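Local coordinates for putative methyltransferase from antibiotic biosynthesis pathway (PDB 3EGE), which is probably an S-adenosylmethionine-dependent methyltransferase, thought to belong to an antibiotic biosynthesis pathway, though its substrate is not established, at residues D143-L148 with K221-L226; I139-Y144 with F188-W193; S113-Q118 with Q166-R171; P91-D96 with R119-G124. All blocks are in the same frame, centred on the assembly; numbering follows the deposited sequence.

Contact 1 (D143-L148 with K221-L226); sequences DYFPFL and KGLELL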
# COMPACT_ATOMS: atom_id res chain seq x y z
N ASP A 143 -5.76 -0.54 19.86
CA ASP A 143 -6.47 -0.44 21.12
C ASP A 143 -7.49 0.72 21.12
O ASP A 143 -8.39 0.75 21.95
CB ASP A 143 -5.51 -0.22 22.26
CG ASP A 143 -4.51 -1.31 22.39
OD1 ASP A 143 -4.75 -2.44 21.88
OD2 ASP A 143 -3.48 -1.00 23.01
N TYR A 144 -7.31 1.69 20.23
CA TYR A 144 -8.23 2.80 20.03
C TYR A 144 -9.12 2.64 18.81
O TYR A 144 -10.27 3.09 18.84
CB TYR A 144 -7.48 4.13 19.93
CG TYR A 144 -6.72 4.48 21.18
CD1 TYR A 144 -7.32 5.18 22.23
CD2 TYR A 144 -5.38 4.10 21.31
CE1 TYR A 144 -6.59 5.49 23.40
CE2 TYR A 144 -4.65 4.41 22.45
CZ TYR A 144 -5.25 5.11 23.49
OH TYR A 144 -4.51 5.40 24.59
N PHE A 145 -8.57 2.04 17.75
CA PHE A 145 -9.27 1.86 16.46
C PHE A 145 -9.22 0.39 16.00
O PHE A 145 -8.50 0.06 15.04
CB PHE A 145 -8.66 2.81 15.42
CG PHE A 145 -8.70 4.27 15.84
CD1 PHE A 145 -9.91 4.90 16.07
CD2 PHE A 145 -7.51 5.00 16.02
CE1 PHE A 145 -9.95 6.25 16.46
CE2 PHE A 145 -7.54 6.33 16.43
CZ PHE A 145 -8.76 6.97 16.64
N PRO A 146 -10.01 -0.49 16.66
CA PRO A 146 -9.94 -1.96 16.35
C PRO A 146 -10.29 -2.35 14.92
O PRO A 146 -9.79 -3.36 14.40
CB PRO A 146 -10.91 -2.58 17.37
CG PRO A 146 -11.85 -1.47 17.72
CD PRO A 146 -11.01 -0.22 17.71
N PHE A 147 -11.18 -1.56 14.31
CA PHE A 147 -11.59 -1.75 12.92
C PHE A 147 -10.44 -1.81 11.93
O PHE A 147 -10.51 -2.55 10.94
CB PHE A 147 -12.64 -0.73 12.50
CG PHE A 147 -12.24 0.69 12.74
CD1 PHE A 147 -11.45 1.38 11.81
CD2 PHE A 147 -12.65 1.35 13.92
CE1 PHE A 147 -11.06 2.71 12.05
CE2 PHE A 147 -12.27 2.68 14.15
CZ PHE A 147 -11.49 3.35 13.22
N LEU A 148 -9.38 -1.04 12.17
CA LEU A 148 -8.17 -1.07 11.30
C LEU A 148 -7.50 -2.44 11.31
O LEU A 148 -7.10 -2.92 10.29
CB LEU A 148 -7.14 -0.03 11.72
CG LEU A 148 -7.52 1.45 11.67
CD1 LEU A 148 -6.37 2.27 12.21
CD2 LEU A 148 -7.91 1.93 10.25
N LYS A 221 -15.74 7.18 19.58
CA LYS A 221 -15.32 6.70 20.90
C LYS A 221 -13.81 6.51 20.97
O LYS A 221 -13.22 6.83 21.99
CB LYS A 221 -16.05 5.41 21.30
CG LYS A 221 -17.52 5.63 21.66
CD LYS A 221 -17.66 6.21 23.05
CE LYS A 221 -19.02 6.88 23.24
NZ LYS A 221 -19.19 8.14 22.41
N GLY A 222 -13.22 6.00 19.89
CA GLY A 222 -11.74 5.89 19.75
C GLY A 222 -11.05 7.25 19.83
O GLY A 222 -10.04 7.42 20.53
N LEU A 223 -11.62 8.23 19.12
CA LEU A 223 -11.16 9.63 19.18
C LEU A 223 -11.25 10.23 20.59
O LEU A 223 -10.33 10.92 21.03
CB LEU A 223 -11.93 10.53 18.19
CG LEU A 223 -11.76 10.27 16.70
CD1 LEU A 223 -12.74 11.12 15.89
CD2 LEU A 223 -10.31 10.50 16.28
N GLU A 224 -12.36 9.97 21.28
CA GLU A 224 -12.54 10.48 22.65
C GLU A 224 -11.52 9.89 23.61
O GLU A 224 -10.93 10.62 24.41
CB GLU A 224 -13.97 10.21 23.17
CG GLU A 224 -15.06 11.07 22.52
CD GLU A 224 -16.49 10.61 22.85
OE1 GLU A 224 -16.79 9.40 22.78
OE2 GLU A 224 -17.34 11.47 23.14
N LEU A 225 -11.34 8.58 23.53
CA LEU A 225 -10.39 7.85 24.38
C LEU A 225 -8.94 8.25 24.06
O LEU A 225 -8.14 8.47 24.96
CB LEU A 225 -10.61 6.35 24.21
CG LEU A 225 -10.17 5.32 25.24
CD1 LEU A 225 -10.84 5.53 26.62
CD2 LEU A 225 -10.51 3.94 24.65
N LEU A 226 -8.62 8.36 22.77
CA LEU A 226 -7.27 8.82 22.37
C LEU A 226 -6.98 10.24 22.90
O LEU A 226 -5.93 10.46 23.50
CB LEU A 226 -7.08 8.75 20.85
CG LEU A 226 -5.68 9.06 20.31
CD1 LEU A 226 -4.55 8.29 21.07
CD2 LEU A 226 -5.63 8.79 18.80
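The flat ring of Y144 lies against the backbone and side chain of L226. Methyl CD1 of L226 stands over the middle of one ring face, 4.0 Å from its centroid and only 7° off the ring normal, a clear CH-pi contact. With CG of L226 anti to the backbone N (chi1 -174°), the leucine fork spans two aromatic rings: CD1 serves Y144, while CD2 of L226 reaches F145 CE2 at 3.9 Å. The tyrosine also meets the helix backbone, Y144 CD1 lying 3.5 Å from L226 N, and L225 packs its CB and CG against CD1 and CE1 of Y144. Beyond the ring, the phenol OH is taken by D229, further along helix 216-231, so the polar end of this buried side chain is satisfied.

F145 comes in next to it. F145 CE1 touches G222 C at 3.7 Å and F145 CZ meets L223 CD2 at 3.9 Å. G222, lacking a side chain, lets the chain pass close: Y144 O approaches G222 CA to 3.3 Å.

The contact thus seats the turn leading into helix 146-153 on one side of helix 216-231. W235, K238 and Y239 of helix 234-239 pack round Y144, and F211 of helix 209-213 meets F145 edge-to-face.

Contact 2 (I139-Y144 with F188-W193); sequences IWLYDY and FAAAAW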
# COMPACT_ATOMS: atom_id res chain seq x y z
N ILE A 139 0.88 -2.99 18.38
CA ILE A 139 0.79 -1.54 18.11
C ILE A 139 -0.35 -0.98 18.95
O ILE A 139 -1.44 -1.54 18.97
CB ILE A 139 0.44 -1.20 16.59
CG1 ILE A 139 1.25 -2.04 15.60
CG2 ILE A 139 0.67 0.28 16.27
CD1 ILE A 139 2.77 -1.93 15.82
N TRP A 140 -0.08 0.13 19.63
CA TRP A 140 -1.07 0.89 20.40
C TRP A 140 -2.34 1.27 19.62
O TRP A 140 -3.42 1.32 20.20
CB TRP A 140 -0.43 2.20 20.95
CG TRP A 140 -0.06 3.15 19.89
CD1 TRP A 140 1.12 3.19 19.24
CD2 TRP A 140 -0.89 4.15 19.30
NE1 TRP A 140 1.09 4.16 18.28
CE2 TRP A 140 -0.14 4.76 18.28
CE3 TRP A 140 -2.21 4.58 19.53
CZ2 TRP A 140 -0.64 5.81 17.51
CZ3 TRP A 140 -2.73 5.61 18.76
CH2 TRP A 140 -1.94 6.21 17.75
N LEU A 141 -2.17 1.57 18.32
CA LEU A 141 -3.22 2.07 17.42
C LEU A 141 -4.53 1.29 17.48
O LEU A 141 -5.63 1.89 17.55
CB LEU A 141 -2.70 2.11 15.96
CG LEU A 141 -3.57 2.73 14.86
CD1 LEU A 141 -4.02 4.15 15.24
CD2 LEU A 141 -2.86 2.70 13.46
N TYR A 142 -4.41 -0.03 17.51
CA TYR A 142 -5.57 -0.92 17.47
C TYR A 142 -6.34 -1.03 18.77
O TYR A 142 -7.45 -1.54 18.76
CB TYR A 142 -5.22 -2.28 16.91
CG TYR A 142 -4.38 -2.16 15.66
CD1 TYR A 142 -4.83 -1.45 14.55
CD2 TYR A 142 -3.12 -2.77 15.60
CE1 TYR A 142 -4.04 -1.32 13.40
CE2 TYR A 142 -2.34 -2.65 14.49
CZ TYR A 142 -2.79 -1.94 13.39
OH TYR A 142 -1.95 -1.87 12.32
N ASP A 143 -5.76 -0.54 19.86
CA ASP A 143 -6.47 -0.44 21.12
C ASP A 143 -7.49 0.72 21.12
O ASP A 143 -8.39 0.75 21.95
CB ASP A 143 -5.51 -0.22 22.26
CG ASP A 143 -4.51 -1.31 22.39
OD1 ASP A 143 -4.75 -2.44 21.88
OD2 ASP A 143 -3.48 -1.00 23.01
N TYR A 144 -7.31 1.69 20.23
CA TYR A 144 -8.23 2.80 20.03
C TYR A 144 -9.12 2.64 18.81
O TYR A 144 -10.27 3.09 18.84
CB TYR A 144 -7.48 4.13 19.93
CG TYR A 144 -6.72 4.48 21.18
CD1 TYR A 144 -7.32 5.18 22.23
CD2 TYR A 144 -5.38 4.10 21.31
CE1 TYR A 144 -6.59 5.49 23.40
CE2 TYR A 144 -4.65 4.41 22.45
CZ TYR A 144 -5.25 5.11 23.49
OH TYR A 144 -4.51 5.40 24.59
N PHE A 188 -0.91 6.33 5.33
CA PHE A 188 -1.75 5.14 5.32
C PHE A 188 -1.96 4.70 6.80
O PHE A 188 -1.34 5.24 7.73
CB PHE A 188 -1.24 4.02 4.40
CG PHE A 188 0.19 3.65 4.59
CD1 PHE A 188 0.57 2.75 5.58
CD2 PHE A 188 1.17 4.14 3.71
CE1 PHE A 188 1.94 2.37 5.73
CE2 PHE A 188 2.53 3.77 3.84
CZ PHE A 188 2.91 2.88 4.85
N ALA A 189 -2.87 3.75 6.98
CA ALA A 189 -3.39 3.32 8.30
C ALA A 189 -2.42 3.39 9.52
O ALA A 189 -2.68 4.18 10.44
CB ALA A 189 -4.06 1.94 8.16
N ALA A 190 -1.33 2.61 9.50
CA ALA A 190 -0.36 2.57 10.62
C ALA A 190 0.86 3.51 10.48
O ALA A 190 1.78 3.44 11.30
CB ALA A 190 0.11 1.14 10.86
N ALA A 191 0.85 4.40 9.49
CA ALA A 191 1.99 5.28 9.22
C ALA A 191 2.24 6.32 10.33
O ALA A 191 3.41 6.65 10.57
CB ALA A 191 1.86 5.94 7.83
N ALA A 192 1.19 6.79 11.03
CA ALA A 192 1.37 7.74 12.14
C ALA A 192 1.56 7.00 13.52
O ALA A 192 1.21 7.53 14.59
CB ALA A 192 0.21 8.72 12.19
N TRP A 193 2.19 5.81 13.47
CA TRP A 193 2.50 5.01 14.68
C TRP A 193 3.32 5.72 15.77
O TRP A 193 3.29 5.29 16.89
CB TRP A 193 3.23 3.71 14.31
CG TRP A 193 4.57 3.87 13.68
CD1 TRP A 193 4.84 3.94 12.34
CD2 TRP A 193 5.84 3.94 14.34
NE1 TRP A 193 6.18 4.02 12.13
CE2 TRP A 193 6.83 4.02 13.33
CE3 TRP A 193 6.24 3.90 15.68
CZ2 TRP A 193 8.19 4.12 13.63
CZ3 TRP A 193 7.61 3.98 15.98
CH2 TRP A 193 8.56 4.10 14.96
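W140 reaches W193 through its indole N-H, which points at the main-chain carbonyl: W140 NE1 to W193 O is 2.8 Å, with an N-H...O angle of 162°. The acceptor lies near the indole plane, whereas the donor is tilted from the carbonyl plane. CG of W140 takes the crowded position between backbone N and carbonyl carbon (chi1 66°), which turns the indole edge to the 188-193 loop; CZ2 of W140, on the same edge, passes A192 O at 3.9 Å. CB of L141 sits over the middle of one indole face, and W235 meets the ring edge-to-face.

L141 has its CG on the far side from the backbone N (chi1 -174°) and sends CD2 across to the loop, 3.4 Å from A189 O and 4.2 Å from A190 CB. Y142 brings its OH to 3.9 Å from A190 CB. The facing loop makes a type I turn from A190 to W193, closed by a weak backbone bond.

Side-chain carbons thus lie against the loop's methyls and carbonyls, and one directional bond crosses, pairing a buried indole N-H with a backbone oxygen, while the other indole, that of W193, gives its N-H to P181 O.

Contact 3 (S113-Q118 with Q166-R171); sequences SFQEMQ and QENTKR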
# COMPACT_ATOMS: atom_id res chain seq x y z
N SER A 113 -5.90 -12.07 -11.29
CA SER A 113 -5.13 -10.81 -11.32
C SER A 113 -3.62 -11.07 -11.43
O SER A 113 -2.90 -10.40 -12.19
CB SER A 113 -5.42 -9.92 -10.11
OG SER A 113 -6.80 -9.59 -10.09
N PHE A 114 -3.15 -12.09 -10.70
CA PHE A 114 -1.76 -12.53 -10.79
C PHE A 114 -1.42 -13.07 -12.17
O PHE A 114 -0.41 -12.68 -12.75
CB PHE A 114 -1.42 -13.53 -9.69
CG PHE A 114 -1.29 -12.94 -8.31
CD1 PHE A 114 -1.12 -11.55 -8.06
CD2 PHE A 114 -1.19 -13.81 -7.24
CE1 PHE A 114 -0.94 -11.08 -6.76
CE2 PHE A 114 -0.99 -13.35 -5.95
CZ PHE A 114 -0.86 -11.99 -5.70
N GLN A 115 -2.29 -13.94 -12.70
CA GLN A 115 -2.18 -14.49 -14.07
C GLN A 115 -2.11 -13.38 -15.11
O GLN A 115 -1.31 -13.48 -16.05
CB GLN A 115 -3.35 -15.42 -14.39
CG GLN A 115 -3.38 -16.68 -13.56
CD GLN A 115 -4.70 -17.42 -13.61
OE1 GLN A 115 -5.54 -17.17 -14.48
NE2 GLN A 115 -4.88 -18.34 -12.68
N GLU A 116 -2.94 -12.35 -14.92
CA GLU A 116 -2.94 -11.14 -15.77
C GLU A 116 -1.61 -10.37 -15.74
O GLU A 116 -1.18 -9.87 -16.77
CB GLU A 116 -4.10 -10.18 -15.40
CG GLU A 116 -5.50 -10.55 -15.90
CD GLU A 116 -5.61 -10.48 -17.40
OE1 GLU A 116 -5.27 -11.48 -18.10
OE2 GLU A 116 -6.05 -9.43 -17.90
N MSE A 117 -0.99 -10.26 -14.56
CA MSE A 117 0.31 -9.60 -14.43
C MSE A 117 1.38 -10.35 -15.20
O MSE A 117 2.15 -9.74 -15.92
CB MSE A 117 0.75 -9.45 -12.97
CG MSE A 117 -0.15 -8.50 -12.16
SE MSE A 117 0.32 -8.50 -10.33
CE MSE A 117 -1.11 -7.27 -9.61
N GLN A 118 1.38 -11.68 -15.05
CA GLN A 118 2.30 -12.54 -15.79
C GLN A 118 2.08 -12.44 -17.31
O GLN A 118 3.04 -12.48 -18.07
CB GLN A 118 2.19 -13.99 -15.28
CG GLN A 118 3.14 -15.00 -15.97
CD GLN A 118 4.63 -14.63 -15.92
OE1 GLN A 118 5.14 -14.16 -14.89
NE2 GLN A 118 5.33 -14.88 -17.01
N GLN A 166 3.47 -17.26 -6.89
CA GLN A 166 4.44 -18.25 -7.34
C GLN A 166 3.83 -19.31 -8.28
O GLN A 166 4.42 -19.60 -9.30
CB GLN A 166 5.16 -18.87 -6.14
CG GLN A 166 6.44 -19.58 -6.46
CD GLN A 166 7.35 -19.65 -5.23
OE1 GLN A 166 8.56 -19.40 -5.36
NE2 GLN A 166 6.78 -19.97 -4.03
N GLU A 167 2.64 -19.81 -7.95
CA GLU A 167 1.89 -20.74 -8.81
C GLU A 167 1.49 -20.19 -10.18
O GLU A 167 1.43 -20.94 -11.14
CB GLU A 167 0.58 -21.18 -8.13
CG GLU A 167 0.73 -22.20 -7.04
CD GLU A 167 -0.54 -22.40 -6.22
OE1 GLU A 167 -1.49 -21.57 -6.29
OE2 GLU A 167 -0.59 -23.41 -5.48
N ASN A 168 1.16 -18.89 -10.25
CA ASN A 168 0.70 -18.22 -11.49
C ASN A 168 1.76 -17.41 -12.24
O ASN A 168 1.45 -16.74 -13.22
CB ASN A 168 -0.54 -17.40 -11.16
CG ASN A 168 -1.69 -18.28 -10.70
OD1 ASN A 168 -2.40 -18.84 -11.53
ND2 ASN A 168 -1.89 -18.40 -9.40
N THR A 169 3.01 -17.50 -11.80
CA THR A 169 4.16 -16.79 -12.38
C THR A 169 5.28 -17.72 -12.87
O THR A 169 5.96 -17.39 -13.85
CB THR A 169 4.69 -15.76 -11.35
OG1 THR A 169 3.73 -14.70 -11.25
CG2 THR A 169 6.00 -15.14 -11.77
N LYS A 170 5.49 -18.85 -12.19
CA LYS A 170 6.56 -19.81 -12.52
C LYS A 170 7.96 -19.11 -12.55
O LYS A 170 8.79 -19.29 -13.47
CB LYS A 170 6.26 -20.62 -13.81
CG LYS A 170 5.07 -21.60 -13.73
CD LYS A 170 3.70 -20.90 -13.83
CE LYS A 170 2.57 -21.91 -13.99
NZ LYS A 170 1.24 -21.23 -14.09
N ARG A 171 8.15 -18.25 -11.55
CA ARG A 171 9.41 -17.56 -11.25
C ARG A 171 9.43 -17.64 -9.73
O ARG A 171 8.35 -17.68 -9.10
CB ARG A 171 9.38 -16.10 -11.70
CG ARG A 171 9.21 -15.87 -13.18
CD ARG A 171 10.51 -15.65 -13.95
NE ARG A 171 11.12 -14.33 -13.67
CZ ARG A 171 11.89 -13.61 -14.51
NH1 ARG A 171 12.16 -14.01 -15.77
NH2 ARG A 171 12.37 -12.42 -14.11
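Q115 and N168 make one polar link between helices 110-120 and 158-169. Q115 NE2 donates to N168 OD1 at 2.8 Å with an N-H...O angle of 151°. The acceptor is near the plane of the glutamine amide, but the donor stands 44° above the carbonyl plane of N168, so the bond does not use a lone-pair direction; the two amide planes are turned against each other. The glutamine chain, extended beyond CG, carries NE2 to the asparagine, and CG of Q115 also lies 3.1 Å from N168 OD1. The other end of the asparagine amide is held as well: N168 ND2 bonds to L164 O, one turn back in its own helix, and to E111 OE2, a second polar link to helix 110-120.

Van der Waals contacts fill the rest. Q118 folds over N168 and T169: its CB lies 3.5 Å from N168 O, and a bend at the second torsion (chi2 56°) brings Q118 OE1 to 3.4 Å from T169 CG2. F114 CB meets N168 CB at 4.2 Å.

Within 166-171, K170 turns out of the helix with positive phi, and K170 NZ folds back to bond to E167 O at 3.0 Å.

Helices 110-120 and 158-169 lie next to each other against strand 126-131: F114 and selenomethionine M117 rest on L128, and M117 and T169 on I126. Q166 OE1 bonds to V173 N near the start of strand 172-181.

Contact 4 (P91-D96 with R119-G124); sequences PDKSVD and RIIRDG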
# COMPACT_ATOMS: atom_id res chain seq x y z
N PRO A 91 -2.21 -5.33 -23.86
CA PRO A 91 -1.84 -6.54 -24.58
C PRO A 91 -0.84 -7.46 -23.86
O PRO A 91 -0.25 -7.08 -22.85
CB PRO A 91 -1.20 -6.02 -25.88
CG PRO A 91 -1.63 -4.61 -25.99
CD PRO A 91 -1.75 -4.13 -24.59
N ASP A 92 -0.70 -8.66 -24.40
CA ASP A 92 0.29 -9.64 -23.93
C ASP A 92 1.66 -9.01 -24.13
O ASP A 92 1.91 -8.36 -25.16
CB ASP A 92 0.27 -10.90 -24.82
CG ASP A 92 -0.95 -11.79 -24.65
OD1 ASP A 92 -1.78 -11.59 -23.77
OD2 ASP A 92 -1.04 -12.75 -25.41
N LYS A 93 2.55 -9.20 -23.16
CA LYS A 93 3.95 -8.77 -23.30
C LYS A 93 4.11 -7.29 -23.73
O LYS A 93 4.86 -6.98 -24.63
CB LYS A 93 4.68 -9.75 -24.27
CG LYS A 93 4.48 -11.27 -23.96
CD LYS A 93 4.86 -11.58 -22.52
CE LYS A 93 4.60 -12.98 -22.01
NZ LYS A 93 4.62 -12.94 -20.46
N SER A 94 3.37 -6.42 -23.05
CA SER A 94 3.31 -4.98 -23.31
C SER A 94 4.04 -4.09 -22.28
O SER A 94 4.16 -2.87 -22.50
CB SER A 94 1.83 -4.54 -23.39
OG SER A 94 1.15 -4.86 -22.21
N VAL A 95 4.49 -4.68 -21.18
CA VAL A 95 5.23 -3.96 -20.16
C VAL A 95 6.45 -4.75 -19.73
O VAL A 95 6.48 -5.99 -19.84
CB VAL A 95 4.33 -3.60 -18.91
CG1 VAL A 95 3.11 -2.76 -19.34
CG2 VAL A 95 3.91 -4.86 -18.11
N ASP A 96 7.45 -4.02 -19.26
CA ASP A 96 8.73 -4.59 -18.77
C ASP A 96 8.62 -5.02 -17.31
O ASP A 96 9.25 -5.98 -16.94
CB ASP A 96 9.85 -3.57 -18.92
CG ASP A 96 10.07 -3.19 -20.34
OD1 ASP A 96 10.37 -4.12 -21.11
OD2 ASP A 96 9.91 -2.01 -20.70
N ARG A 119 0.82 -12.30 -17.74
CA ARG A 119 0.48 -12.22 -19.17
C ARG A 119 1.06 -10.97 -19.85
O ARG A 119 1.55 -11.05 -20.99
CB ARG A 119 -1.04 -12.27 -19.35
CG ARG A 119 -1.55 -12.23 -20.79
CD ARG A 119 -3.06 -12.16 -20.89
NE ARG A 119 -3.61 -10.93 -20.32
CZ ARG A 119 -3.60 -9.74 -20.90
NH1 ARG A 119 -3.00 -9.53 -22.06
NH2 ARG A 119 -4.15 -8.72 -20.26
N ILE A 120 1.00 -9.85 -19.14
CA ILE A 120 1.45 -8.55 -19.68
C ILE A 120 2.94 -8.30 -19.59
O ILE A 120 3.47 -7.47 -20.36
CB ILE A 120 0.64 -7.34 -19.07
CG1 ILE A 120 0.98 -7.06 -17.58
CG2 ILE A 120 -0.85 -7.56 -19.32
CD1 ILE A 120 0.37 -5.78 -16.99
N ILE A 121 3.62 -9.02 -18.70
CA ILE A 121 5.04 -8.77 -18.42
C ILE A 121 6.02 -9.44 -19.41
O ILE A 121 5.80 -10.56 -19.87
CB ILE A 121 5.38 -9.11 -16.93
CG1 ILE A 121 6.58 -8.26 -16.42
CG2 ILE A 121 5.57 -10.63 -16.73
CD1 ILE A 121 6.92 -8.43 -14.90
N ARG A 122 7.11 -8.72 -19.72
CA ARG A 122 8.21 -9.22 -20.56
C ARG A 122 9.31 -9.84 -19.66
O ARG A 122 9.04 -10.88 -19.05
CB ARG A 122 8.75 -8.10 -21.43
CG ARG A 122 7.81 -7.59 -22.47
CD ARG A 122 8.37 -6.26 -22.93
NE ARG A 122 7.42 -5.61 -23.78
CZ ARG A 122 7.16 -4.29 -23.81
NH1 ARG A 122 7.78 -3.40 -23.02
NH2 ARG A 122 6.24 -3.88 -24.66
N ASP A 123 10.51 -9.22 -19.54
CA ASP A 123 11.64 -9.81 -18.77
C ASP A 123 11.80 -9.34 -17.34
O ASP A 123 12.62 -9.91 -16.61
CB ASP A 123 12.99 -9.52 -19.45
CG ASP A 123 13.07 -10.04 -20.86
OD1 ASP A 123 12.40 -11.03 -21.20
OD2 ASP A 123 13.83 -9.42 -21.62
N GLY A 124 11.07 -8.30 -16.94
CA GLY A 124 11.24 -7.74 -15.60
C GLY A 124 10.53 -8.48 -14.49
O GLY A 124 10.15 -9.65 -14.62
O HOH W 1 11.52 -6.53 -20.50
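D92 and R119 form a salt bridge: R119 NH1 meets D92 OD1 at 2.9 Å, on the anti lone pair and in the guanidinium plane. R119 NH1 also bonds to L90 O, while NE is paired with E116. The carbonyls at and just past the end of helix 110-120 find donors in the 91-96 loop. R119 O accepts K93 N at 3.0 Å on a lone pair. I120 O takes V95 N at 3.1 Å and, weakly, S94 N. I121 O receives K93 NZ at 2.7 Å, the lysine bending at chi2 (-54°) to arrive nearly along the C=O axis. The S94 hydroxyl donates to P91 O within its own loop.

These bonds join the lead-in of strand 97-101 to the end of the helix that follows it, within the beta-alpha-beta unit completed by strand 126-131, a building block of the Rossmann-like methyltransferase fold.

V95 O accepts R122 N at 2.8 Å; together with V95 N to I120 O, this bond makes a single beta bridge between V95 and I121. V95 CG2 packs on I120 CG1. The R122 guanidinium lies over the backbone of S94 and V95; R122 NE bonds to K93 O at 3.0 Å from above the carbonyl plane, and R122 NH1 makes a weak salt bridge to D96 OD1 at 3.3 Å. D96 OD2 is bonded to V37 N, and a water donates to D96 OD1 and accepts from D123 N at 3.0 Å.

The contacts fall into two pairs on opposite sides of the chain's centre. Contacts 1 and 2 share D143 and Y144, their centres 9 Å apart; L226 CD1 reaches W140 CZ3 at 4.0 Å, and L148 CD1 meets L141 CD2 at 3.8 Å. Contacts 3 and 4 both use helix 110-120, with centres 12 Å apart, and meet where K93 NZ bonds to Q118 O at 2.9 Å. Contacts 1 and 4 are farthest apart, about 44 Å between centres. The second pair joins helices and loops that flank the Rossmann-like sheet, whose glycine-rich turn after strand 37-41 is consistent with a cofactor site; none of the four contacts includes that turn.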